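Local coordinates for PhnB protein (Bacillus cereus, PDB 3OMS), which is of undetermined function but belongs to the PhnB-like glyoxalase superfamily and may act as a 3-demethylubiquinone-9 3-methyltransferase, at residues S118-G122 with Q133-A137. Residues are numbered along the deposited sequence; the frame is centred on the assembly and turned at random.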
ATOM      1  N   SER A 118     -13.228 -12.709 -13.530  1.00 57.42           N
ATOM      2  CA  SER A 118     -12.311 -11.975 -14.419  1.00 55.60           C
ATOM      3  C   SER A 118     -11.858 -12.810 -15.609  1.00 55.85           C
ATOM      4  O   SER A 118     -11.529 -13.985 -15.453  1.00 55.93           O
ATOM      5  CB  SER A 118     -11.047 -11.559 -13.663  1.00 53.17           C
ATOM      6  OG  SER A 118     -10.209 -10.728 -14.468  1.00 52.30           O
ATOM      7  N   LYS A 119     -11.789 -12.180 -16.776  1.00 55.27           N
ATOM      8  CA  LYS A 119     -11.261 -12.855 -17.975  1.00 55.94           C
ATOM      9  C   LYS A 119      -9.778 -13.195 -17.805  1.00 51.81           C
ATOM     10  O   LYS A 119      -9.287 -14.203 -18.316  1.00 50.42           O
ATOM     11  CB  LYS A 119     -11.468 -12.005 -19.244  1.00 58.27           C
ATOM     12  CG  LYS A 119     -10.549 -10.764 -19.430  1.00 59.95           C
ATOM     13  CD  LYS A 119     -10.792 -10.091 -20.833  1.00 66.26           C
ATOM     14  CE  LYS A 119     -11.663  -8.807 -20.729  1.00 68.92           C
ATOM     15  NZ  LYS A 119     -12.356  -8.481 -22.027  1.00 73.25           N
ATOM     16  N   LYS A 120      -9.075 -12.329 -17.086  1.00 47.05           N
ATOM     17  CA  LYS A 120      -7.644 -12.497 -16.908  1.00 43.94           C
ATOM     18  C   LYS A 120      -7.207 -11.807 -15.623  1.00 40.00           C
ATOM     19  O   LYS A 120      -7.243 -10.582 -15.526  1.00 37.71           O
ATOM     20  CB  LYS A 120      -6.894 -11.922 -18.089  1.00 44.96           C
ATOM     21  CG  LYS A 120      -5.458 -12.369 -18.202  1.00 45.92           C
ATOM     22  CD  LYS A 120      -5.261 -13.536 -19.131  1.00 48.74           C
ATOM     23  CE  LYS A 120      -3.763 -13.799 -19.293  1.00 49.40           C
ATOM     24  NZ  LYS A 120      -3.368 -14.587 -20.504  1.00 49.66           N
ATOM     25  N   PHE A 121      -6.759 -12.620 -14.672  1.00 37.07           N
ATOM     26  CA  PHE A 121      -6.355 -12.162 -13.333  1.00 34.06           C
ATOM     27  C   PHE A 121      -5.280 -13.052 -12.745  1.00 32.70           C
ATOM     28  O   PHE A 121      -5.272 -14.280 -12.957  1.00 31.55           O
ATOM     29  CB  PHE A 121      -7.546 -12.176 -12.380  1.00 34.22           C
ATOM     30  CG  PHE A 121      -7.192 -11.865 -10.946  1.00 34.62           C
ATOM     31  CD1 PHE A 121      -7.144 -10.537 -10.508  1.00 34.45           C
ATOM     32  CD2 PHE A 121      -6.955 -12.894 -10.030  1.00 34.71           C
ATOM     33  CE1 PHE A 121      -6.840 -10.221  -9.168  1.00 32.87           C
ATOM     34  CE2 PHE A 121      -6.650 -12.594  -8.689  1.00 33.87           C
ATOM     35  CZ  PHE A 121      -6.604 -11.243  -8.260  1.00 33.18           C
ATOM     36  N   GLY A 122      -4.376 -12.443 -11.991  1.00 29.91           N
ATOM     37  CA  GLY A 122      -3.411 -13.206 -11.209  1.00 29.54           C
ATOM     38  C   GLY A 122      -2.977 -12.454  -9.990  1.00 28.43           C
ATOM     39  O   GLY A 122      -3.125 -11.210  -9.910  1.00 27.83           O
ATOM     40  N   GLN A 133      -1.510  -7.722  -7.583  1.00 27.31           N
ATOM     41  CA  GLN A 133      -2.652  -8.319  -8.266  1.00 28.70           C
ATOM     42  C   GLN A 133      -2.712  -7.653  -9.619  1.00 29.29           C
ATOM     43  O   GLN A 133      -2.485  -6.440  -9.772  1.00 29.60           O
ATOM     44  CB  GLN A 133      -3.991  -8.064  -7.566  1.00 30.37           C
ATOM     45  CG  GLN A 133      -4.116  -8.682  -6.174  1.00 29.44           C
ATOM     46  CD  GLN A 133      -5.465  -8.392  -5.571  1.00 30.49           C
ATOM     47  OE1 GLN A 133      -6.502  -8.780  -6.121  1.00 31.51           O
ATOM     48  NE2 GLN A 133      -5.471  -7.680  -4.441  1.00 27.24           N
ATOM     49  N   LEU A 134      -2.995  -8.446 -10.627  1.00 30.39           N
ATOM     50  CA  LEU A 134      -3.026  -7.925 -11.992  1.00 31.84           C
ATOM     51  C   LEU A 134      -4.298  -8.373 -12.649  1.00 32.81           C
ATOM     52  O   LEU A 134      -4.686  -9.518 -12.501  1.00 32.94           O
ATOM     53  CB  LEU A 134      -1.831  -8.422 -12.770  1.00 31.98           C
ATOM     54  CG  LEU A 134      -0.477  -7.885 -12.316  1.00 35.37           C
ATOM     55  CD1 LEU A 134       0.097  -8.769 -11.219  1.00 34.96           C
ATOM     56  CD2 LEU A 134       0.396  -7.847 -13.536  1.00 38.21           C
ATOM     57  N   THR A 135      -4.971  -7.440 -13.330  1.00 34.34           N
ATOM     58  CA  THR A 135      -6.174  -7.779 -14.028  1.00 36.75           C
ATOM     59  C   THR A 135      -6.274  -7.039 -15.359  1.00 39.03           C
ATOM     60  O   THR A 135      -5.622  -6.026 -15.558  1.00 37.71           O
ATOM     61  CB  THR A 135      -7.388  -7.512 -13.159  1.00 38.26           C
ATOM     62  OG1 THR A 135      -8.510  -8.208 -13.723  1.00 40.82           O
ATOM     63  CG2 THR A 135      -7.640  -5.980 -13.059  1.00 38.48           C
ATOM     64  N   LEU A 136      -7.054  -7.598 -16.276  1.00 42.24           N
ATOM     65  CA  LEU A 136      -7.226  -7.002 -17.582  1.00 46.91           C
ATOM     66  C   LEU A 136      -8.541  -6.192 -17.563  1.00 50.20           C
ATOM     67  O   LEU A 136      -9.589  -6.737 -17.203  1.00 52.13           O
ATOM     68  CB  LEU A 136      -7.235  -8.129 -18.610  1.00 48.38           C
ATOM     69  CG  LEU A 136      -7.098  -7.812 -20.092  1.00 52.79           C
ATOM     70  CD1 LEU A 136      -5.806  -7.070 -20.333  1.00 51.83           C
ATOM     71  CD2 LEU A 136      -7.172  -9.124 -20.874  1.00 54.06           C
ATOM     72  N   ALA A 137      -8.462  -4.897 -17.908  1.00 52.43           N
ATOM     73  CA  ALA A 137      -9.620  -3.986 -17.922  1.00 55.04           C
ATOM     74  C   ALA A 137     -10.420  -4.096 -19.211  1.00 58.34           C
ATOM     75  O   ALA A 137     -10.650  -5.206 -19.745  1.00 61.19           O
ATOM     76  CB  ALA A 137      -9.154  -2.531 -17.710  1.00 54.38           C
TER
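Gln133 meets Phe121 with its amide oxygen, OE1 lying 3.3 Å from CZ in the plane of the ring and facing its C-H edge, which carries a slight positive charge. The amide stands nearly perpendicular to the ring, the planes 84° apart, and its NE2 is held by Ser84. Leu134 supplies the regular part of the antiparallel pairing: its N donates to Gly122 O at 2.9 Å and its O accepts from Gly122 N at 3.0 Å, while Phe121 CA brings a C-H to the same oxygen. Glycine opposite leucine adds no side chain to the face where Leu134 packs on helix 92-103. Thr135, a beta-branched residue suited to a strand, forms the non-hydrogen-bonded pair with Phe121, setting CB 4.0 Å from CD1 at the ring edge. Thr135 OG1 accepts a hydrogen bond of 3.1 Å from Ser118 OG, a chi1 of -164° swinging it away from the backbone N and toward the serine. The serine hydroxyl in turn accepts from Lys120 N, an ST turn that fits the corner where the chain bends into the strand. Leu136 N donates to Lys120 O at 3.1 Å, and its CD2 rests against the methylene chain of Lys119, 3.7 Å from CD; a long aliphatic stem ending in a charge suits this exposed margin. The two strands make a C-terminal beta hairpin within a four-stranded sheet, where 83-89 flanks 131-136 and 107-111 flanks 121-125. Helix 92-103 packs against the face bearing Leu134, taking its side chain on Ile95 and Phe99, and Glu92 and Asp96 form salt bridges with Lys120 NZ.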